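Local structure of putative aspartyl-tRNA synthetase (Leishmania major, 6OD8) at residues F451-C463 against Q487-M501. The protein probably attaches L-aspartate to tRNA(Asp) at the expense of ATP, as a class-II aminoacyl-tRNA synthetase. Sequence-based numbering, arbitrary orientation.
Sequences FPSSARPFYTMEC and QRIHDPDLLLARAKM. With EDO (1,2-ethanediol), chain F; EDO (1,2-ethanediol), chain C.
The guanidinium of Arg-498 enters the loop 453-462 edge first, and its partners lie around its rim, close to its plane. NH1 and NH2 grip Ser-453 end-on: NH1 gives a nearly straight bond to OG (2.9 Å, 169° at the hydrogen), while NH2 reaches the carbonyl O. NE and NH2 together hold Pro-457 O side-on, with NE at 3.1 Å from that oxygen, which also takes the N-H of Thr-460 in a type I turn. At the remaining corner Glu-462 OE2 forms a salt bridge to NH1 (2.8 Å) through its anti lone pair, the carboxylate standing 86° from the guanidinium plane. With CG anti to the backbone N (chi1 -176°) and an extended chain as far as NE, Arg-498 reaches from helix 492-501 into this loop, where these bonds should fix its rotation.

The Phe-458 ring carries Tyr-459 CD2 over one face, and its CD1 meets Leu-495 CD1 at 3.8 Å and Ala-499 CB. Pro-457 CB covers a face of the Tyr-459 ring; Arg-488 NH1 comes to the ring's edge at CE1, while NE of this arginine is salt-bridged to Glu-317. Met-461 bends so that its CE lies 3.6 Å from Gln-487 NE2, an amide bound by Val-63 and Ser-65 of the second subunit.

Met-461 N to Gln-487 O and Ile-489 N to Tyr-459 O (both 2.9 Å) flank a single beta bridge, Thr-460 with Arg-488. The bridge ties the loop between strands 445-449 and 472-477 to the end of strand 480-487, and Arg-498 ties the same loop to the helix that follows, where this inner strand of the large, mostly antiparallel sheet of the class-II synthetase catalytic fold runs out.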
loop_
_atom_site.group_PDB
_atom_site.type_symbol
_atom_site.label_atom_id
_atom_site.label_comp_id
_atom_site.label_asym_id
_atom_site.label_seq_id
_atom_site.Cartn_x
_atom_site.Cartn_y
_atom_site.Cartn_z
ATOM N N PHE A 451 -15.749 20.359 -15.525
ATOM C CA PHE A 451 -14.874 20.507 -16.680
ATOM C C PHE A 451 -15.631 20.275 -17.982
ATOM O O PHE A 451 -16.637 19.559 -17.999
ATOM C CB PHE A 451 -13.705 19.530 -16.593
ATOM C CG PHE A 451 -12.474 20.136 -16.010
ATOM C CD1 PHE A 451 -11.320 20.264 -16.763
ATOM C CD2 PHE A 451 -12.488 20.610 -14.713
ATOM C CE1 PHE A 451 -10.163 20.840 -16.219
ATOM C CE2 PHE A 451 -11.363 21.182 -14.168
ATOM C CZ PHE A 451 -10.195 21.306 -14.923
ATOM N N PRO A 452 -15.151 20.854 -19.085
ATOM C CA PRO A 452 -15.796 20.609 -20.378
ATOM C C PRO A 452 -15.693 19.142 -20.785
ATOM O O PRO A 452 -14.688 18.467 -20.521
ATOM C CB PRO A 452 -15.025 21.521 -21.344
ATOM C CG PRO A 452 -14.316 22.505 -20.469
ATOM C CD PRO A 452 -13.999 21.770 -19.213
ATOM N N SER A 453 -16.758 18.667 -21.440
ATOM C CA SER A 453 -16.857 17.272 -21.852
ATOM C C SER A 453 -15.715 16.877 -22.784
ATOM O O SER A 453 -15.202 15.753 -22.716
ATOM C CB SER A 453 -18.221 17.047 -22.510
ATOM O OG SER A 453 -18.168 16.083 -23.555
ATOM N N SER A 454 -15.286 17.799 -23.647
ATOM C CA SER A 454 -14.237 17.494 -24.608
ATOM C C SER A 454 -12.901 17.175 -23.944
ATOM O O SER A 454 -12.053 16.530 -24.572
ATOM C CB SER A 454 -14.078 18.668 -25.582
ATOM O OG SER A 454 -13.596 19.799 -24.881
ATOM N N ALA A 455 -12.697 17.587 -22.691
ATOM C CA ALA A 455 -11.440 17.352 -21.985
ATOM C C ALA A 455 -11.438 16.096 -21.105
ATOM O O ALA A 455 -10.429 15.822 -20.440
ATOM C CB ALA A 455 -11.093 18.572 -21.123
ATOM N N ARG A 456 -12.526 15.337 -21.067
ATOM C CA ARG A 456 -12.680 14.262 -20.100
ATOM C C ARG A 456 -12.849 12.914 -20.790
ATOM O O ARG A 456 -13.335 12.842 -21.925
ATOM C CB ARG A 456 -13.890 14.514 -19.186
ATOM C CG ARG A 456 -13.744 15.753 -18.326
ATOM C CD ARG A 456 -12.362 15.847 -17.681
ATOM N NE ARG A 456 -12.491 16.062 -16.253
ATOM C CZ ARG A 456 -11.549 16.568 -15.461
ATOM N NH1 ARG A 456 -10.381 16.944 -15.953
ATOM N NH2 ARG A 456 -11.796 16.702 -14.168
ATOM N N PRO A 457 -12.477 11.824 -20.107
ATOM C CA PRO A 457 -12.582 10.479 -20.683
ATOM C C PRO A 457 -14.023 10.054 -20.927
ATOM O O PRO A 457 -14.976 10.636 -20.412
ATOM C CB PRO A 457 -11.939 9.591 -19.598
ATOM C CG PRO A 457 -11.118 10.473 -18.794
ATOM C CD PRO A 457 -11.785 11.815 -18.807
ATOM N N PHE A 458 -14.160 8.959 -21.689
ATOM C CA PHE A 458 -15.469 8.481 -22.127
ATOM C C PHE A 458 -16.349 8.048 -20.955
ATOM O O PHE A 458 -17.577 8.061 -21.073
ATOM C CB PHE A 458 -15.304 7.320 -23.136
ATOM C CG PHE A 458 -14.742 6.057 -22.529
ATOM C CD1 PHE A 458 -15.589 5.029 -22.132
ATOM C CD2 PHE A 458 -13.373 5.909 -22.330
ATOM C CE1 PHE A 458 -15.082 3.880 -21.549
ATOM C CE2 PHE A 458 -12.849 4.754 -21.746
ATOM C CZ PHE A 458 -13.705 3.738 -21.356
ATOM N N TYR A 459 -15.753 7.631 -19.836
ATOM C CA TYR A 459 -16.525 7.167 -18.681
ATOM C C TYR A 459 -16.997 8.299 -17.754
ATOM O O TYR A 459 -17.597 8.016 -16.715
ATOM C CB TYR A 459 -15.719 6.145 -17.866
ATOM C CG TYR A 459 -14.283 6.528 -17.566
ATOM C CD1 TYR A 459 -13.974 7.427 -16.544
ATOM C CD2 TYR A 459 -13.236 5.986 -18.300
ATOM C CE1 TYR A 459 -12.674 7.781 -16.280
ATOM C CE2 TYR A 459 -11.911 6.326 -18.021
ATOM C CZ TYR A 459 -11.648 7.223 -17.022
ATOM O OH TYR A 459 -10.362 7.601 -16.736
ATOM N N THR A 460 -16.766 9.563 -18.107
ATOM C CA THR A 460 -17.183 10.680 -17.256
ATOM C C THR A 460 -18.645 11.046 -17.519
ATOM O O THR A 460 -19.030 11.285 -18.669
ATOM C CB THR A 460 -16.299 11.888 -17.534
ATOM O OG1 THR A 460 -14.929 11.495 -17.395
ATOM C CG2 THR A 460 -16.622 13.026 -16.552
ATOM N N MET A 461 -19.448 11.133 -16.448
ATOM C CA MET A 461 -20.857 11.514 -16.579
ATOM C C MET A 461 -20.992 12.978 -16.977
ATOM O O MET A 461 -20.378 13.854 -16.361
ATOM C CB MET A 461 -21.604 11.266 -15.261
ATOM C CG MET A 461 -23.125 11.548 -15.324
ATOM S SD MET A 461 -24.044 10.283 -16.206
ATOM C CE MET A 461 -24.156 9.014 -14.906
ATOM N N GLU A 462 -21.799 13.244 -18.017
ATOM C CA GLU A 462 -22.064 14.614 -18.450
ATOM C C GLU A 462 -23.114 15.287 -17.553
ATOM O O GLU A 462 -23.952 14.629 -16.932
ATOM C CB GLU A 462 -22.537 14.624 -19.913
ATOM C CG GLU A 462 -21.431 14.254 -20.909
ATOM C CD GLU A 462 -21.962 13.733 -22.243
ATOM O OE1 GLU A 462 -23.191 13.799 -22.478
ATOM O OE2 GLU A 462 -21.143 13.253 -23.061
ATOM N N CYS A 463 -23.069 16.625 -17.490
ATOM C CA CYS A 463 -24.106 17.356 -16.766
ATOM C C CYS A 463 -25.428 17.265 -17.522
ATOM O O CYS A 463 -25.480 17.493 -18.735
ATOM C CB CYS A 463 -23.734 18.829 -16.578
ATOM S SG CYS A 463 -22.137 19.063 -15.805
ATOM N N GLN A 487 -17.991 11.818 -11.247
ATOM C CA GLN A 487 -18.984 10.760 -11.361
ATOM C C GLN A 487 -18.759 9.975 -12.651
ATOM O O GLN A 487 -18.569 10.559 -13.732
ATOM C CB GLN A 487 -20.406 11.343 -11.351
ATOM C CG GLN A 487 -21.472 10.254 -11.460
ATOM C CD GLN A 487 -22.913 10.783 -11.504
ATOM O OE1 GLN A 487 -23.158 11.992 -11.590
ATOM N NE2 GLN A 487 -23.873 9.867 -11.417
ATOM N N ARG A 488 -18.828 8.644 -12.551
ATOM C CA ARG A 488 -18.720 7.784 -13.722
ATOM C C ARG A 488 -20.097 7.538 -14.334
ATOM O O ARG A 488 -21.131 7.724 -13.690
ATOM C CB ARG A 488 -18.102 6.426 -13.367
ATOM C CG ARG A 488 -16.949 6.483 -12.344
ATOM C CD ARG A 488 -15.795 7.361 -12.813
ATOM N NE ARG A 488 -14.715 7.320 -11.819
ATOM C CZ ARG A 488 -13.658 8.123 -11.791
ATOM N NH1 ARG A 488 -13.484 9.101 -12.691
ATOM N NH2 ARG A 488 -12.771 7.947 -10.827
ATOM N N ILE A 489 -20.096 7.036 -15.563
ATOM C CA ILE A 489 -21.332 6.625 -16.231
ATOM C C ILE A 489 -21.599 5.183 -15.815
ATOM O O ILE A 489 -20.848 4.274 -16.190
ATOM C CB ILE A 489 -21.223 6.751 -17.755
ATOM C CG1 ILE A 489 -20.969 8.212 -18.162
ATOM C CG2 ILE A 489 -22.483 6.202 -18.437
ATOM C CD1 ILE A 489 -20.803 8.415 -19.671
ATOM N N HIS A 490 -22.658 4.958 -15.035
ATOM C CA HIS A 490 -22.922 3.602 -14.555
ATOM C C HIS A 490 -23.950 2.882 -15.416
ATOM O O HIS A 490 -24.235 1.704 -15.175
ATOM C CB HIS A 490 -23.354 3.615 -13.077
ATOM C CG HIS A 490 -24.578 4.427 -12.814
ATOM N ND1 HIS A 490 -24.585 5.805 -12.872
ATOM C CD2 HIS A 490 -25.846 4.056 -12.512
ATOM C CE1 HIS A 490 -25.804 6.247 -12.618
ATOM N NE2 HIS A 490 -26.592 5.207 -12.408
ATOM N N ASP A 491 -24.479 3.557 -16.444
ATOM C CA ASP A 491 -25.412 2.942 -17.374
ATOM C C ASP A 491 -24.659 2.411 -18.585
ATOM O O ASP A 491 -24.026 3.205 -19.297
ATOM C CB ASP A 491 -26.451 3.953 -17.843
ATOM C CG ASP A 491 -27.415 3.359 -18.853
ATOM O OD1 ASP A 491 -28.343 2.664 -18.412
ATOM O OD2 ASP A 491 -27.242 3.580 -20.079
ATOM N N PRO A 492 -24.754 1.112 -18.900
ATOM C CA PRO A 492 -23.957 0.567 -20.019
ATOM C C PRO A 492 -24.222 1.237 -21.359
ATOM O O PRO A 492 -23.286 1.434 -22.151
ATOM C CB PRO A 492 -24.365 -0.912 -20.045
ATOM C CG PRO A 492 -24.946 -1.179 -18.697
ATOM C CD PRO A 492 -25.598 0.088 -18.267
ATOM N N ASP A 493 -25.480 1.577 -21.650
ATOM C CA ASP A 493 -25.792 2.102 -22.974
ATOM C C ASP A 493 -25.275 3.520 -23.142
ATOM O O ASP A 493 -24.716 3.860 -24.196
ATOM C CB ASP A 493 -27.297 2.019 -23.226
ATOM C CG ASP A 493 -27.788 0.583 -23.270
ATOM O OD1 ASP A 493 -27.661 -0.053 -24.335
ATOM O OD2 ASP A 493 -28.249 0.075 -22.222
ATOM N N LEU A 494 -25.429 4.364 -22.110
ATOM C CA LEU A 494 -24.885 5.715 -22.213
ATOM C C LEU A 494 -23.368 5.701 -22.228
ATOM O O LEU A 494 -22.742 6.577 -22.840
ATOM C CB LEU A 494 -25.396 6.587 -21.074
ATOM C CG LEU A 494 -26.786 7.173 -21.300
ATOM C CD1 LEU A 494 -27.203 7.984 -20.093
ATOM C CD2 LEU A 494 -26.809 8.033 -22.565
ATOM N N LEU A 495 -22.759 4.718 -21.555
ATOM C CA LEU A 495 -21.308 4.603 -21.575
ATOM C C LEU A 495 -20.803 4.259 -22.978
ATOM O O LEU A 495 -19.811 4.827 -23.443
ATOM C CB LEU A 495 -20.875 3.557 -20.535
ATOM C CG LEU A 495 -19.408 3.180 -20.405
ATOM C CD1 LEU A 495 -18.593 4.336 -19.865
ATOM C CD2 LEU A 495 -19.278 1.970 -19.492
ATOM N N LEU A 496 -21.492 3.360 -23.681
ATOM C CA LEU A 496 -21.118 3.097 -25.072
ATOM C C LEU A 496 -21.380 4.317 -25.954
ATOM O O LEU A 496 -20.583 4.631 -26.849
ATOM C CB LEU A 496 -21.869 1.870 -25.595
ATOM C CG LEU A 496 -21.464 0.503 -25.023
ATOM C CD1 LEU A 496 -22.491 -0.556 -25.386
ATOM C CD2 LEU A 496 -20.077 0.090 -25.513
ATOM N N ALA A 497 -22.476 5.032 -25.695
ATOM C CA ALA A 497 -22.802 6.208 -26.494
ATOM C C ALA A 497 -21.751 7.305 -26.338
ATOM O O ALA A 497 -21.381 7.959 -27.323
ATOM C CB ALA A 497 -24.189 6.724 -26.113
ATOM N N ARG A 498 -21.261 7.542 -25.113
ATOM C CA ARG A 498 -20.247 8.583 -24.961
ATOM C C ARG A 498 -18.929 8.152 -25.603
ATOM O O ARG A 498 -18.257 8.962 -26.255
ATOM C CB ARG A 498 -20.058 8.966 -23.488
ATOM C CG ARG A 498 -19.055 10.135 -23.287
ATOM C CD ARG A 498 -18.987 10.700 -21.848
ATOM N NE ARG A 498 -17.718 11.397 -21.625
ATOM C CZ ARG A 498 -17.461 12.633 -22.052
ATOM N NH1 ARG A 498 -18.398 13.326 -22.691
ATOM N NH2 ARG A 498 -16.280 13.186 -21.832
ATOM N N ALA A 499 -18.565 6.872 -25.468
ATOM C CA ALA A 499 -17.360 6.375 -26.130
ATOM C C ALA A 499 -17.452 6.536 -27.645
ATOM O O ALA A 499 -16.464 6.879 -28.302
ATOM C CB ALA A 499 -17.122 4.910 -25.761
ATOM N N LYS A 500 -18.627 6.278 -28.216
ATOM C CA LYS A 500 -18.795 6.442 -29.658
ATOM C C LYS A 500 -18.608 7.898 -30.061
ATOM O O LYS A 500 -17.912 8.201 -31.037
ATOM C CB LYS A 500 -20.166 5.928 -30.090
ATOM N N MET A 501 -19.224 8.818 -29.310
ATOM C CA MET A 501 -19.067 10.245 -29.582
ATOM C C MET A 501 -17.601 10.663 -29.552
ATOM O O MET A 501 -17.175 11.520 -30.342
ATOM C CB MET A 501 -19.865 11.068 -28.567
ATOM C CG MET A 501 -19.697 12.581 -28.726
ATOM S SD MET A 501 -20.145 13.530 -27.258
ATOM C CE MET A 501 -18.848 13.052 -26.118
HETATM C C1 EDO F . -25.374 11.271 -20.732
HETATM O O1 EDO F . -25.273 12.656 -21.120
HETATM C C2 EDO F . -24.396 10.977 -19.587
HETATM O O2 EDO F . -23.065 11.365 -19.959
HETATM C C1 EDO C . -23.156 11.206 -25.594
HETATM O O1 EDO C . -22.169 11.026 -24.566
HETATM C C2 EDO C . -24.356 11.975 -25.041
HETATM O O2 EDO C . -24.113 13.387 -25.097
HETATM O O HOH W 1 -13.949 10.561 -15.105
#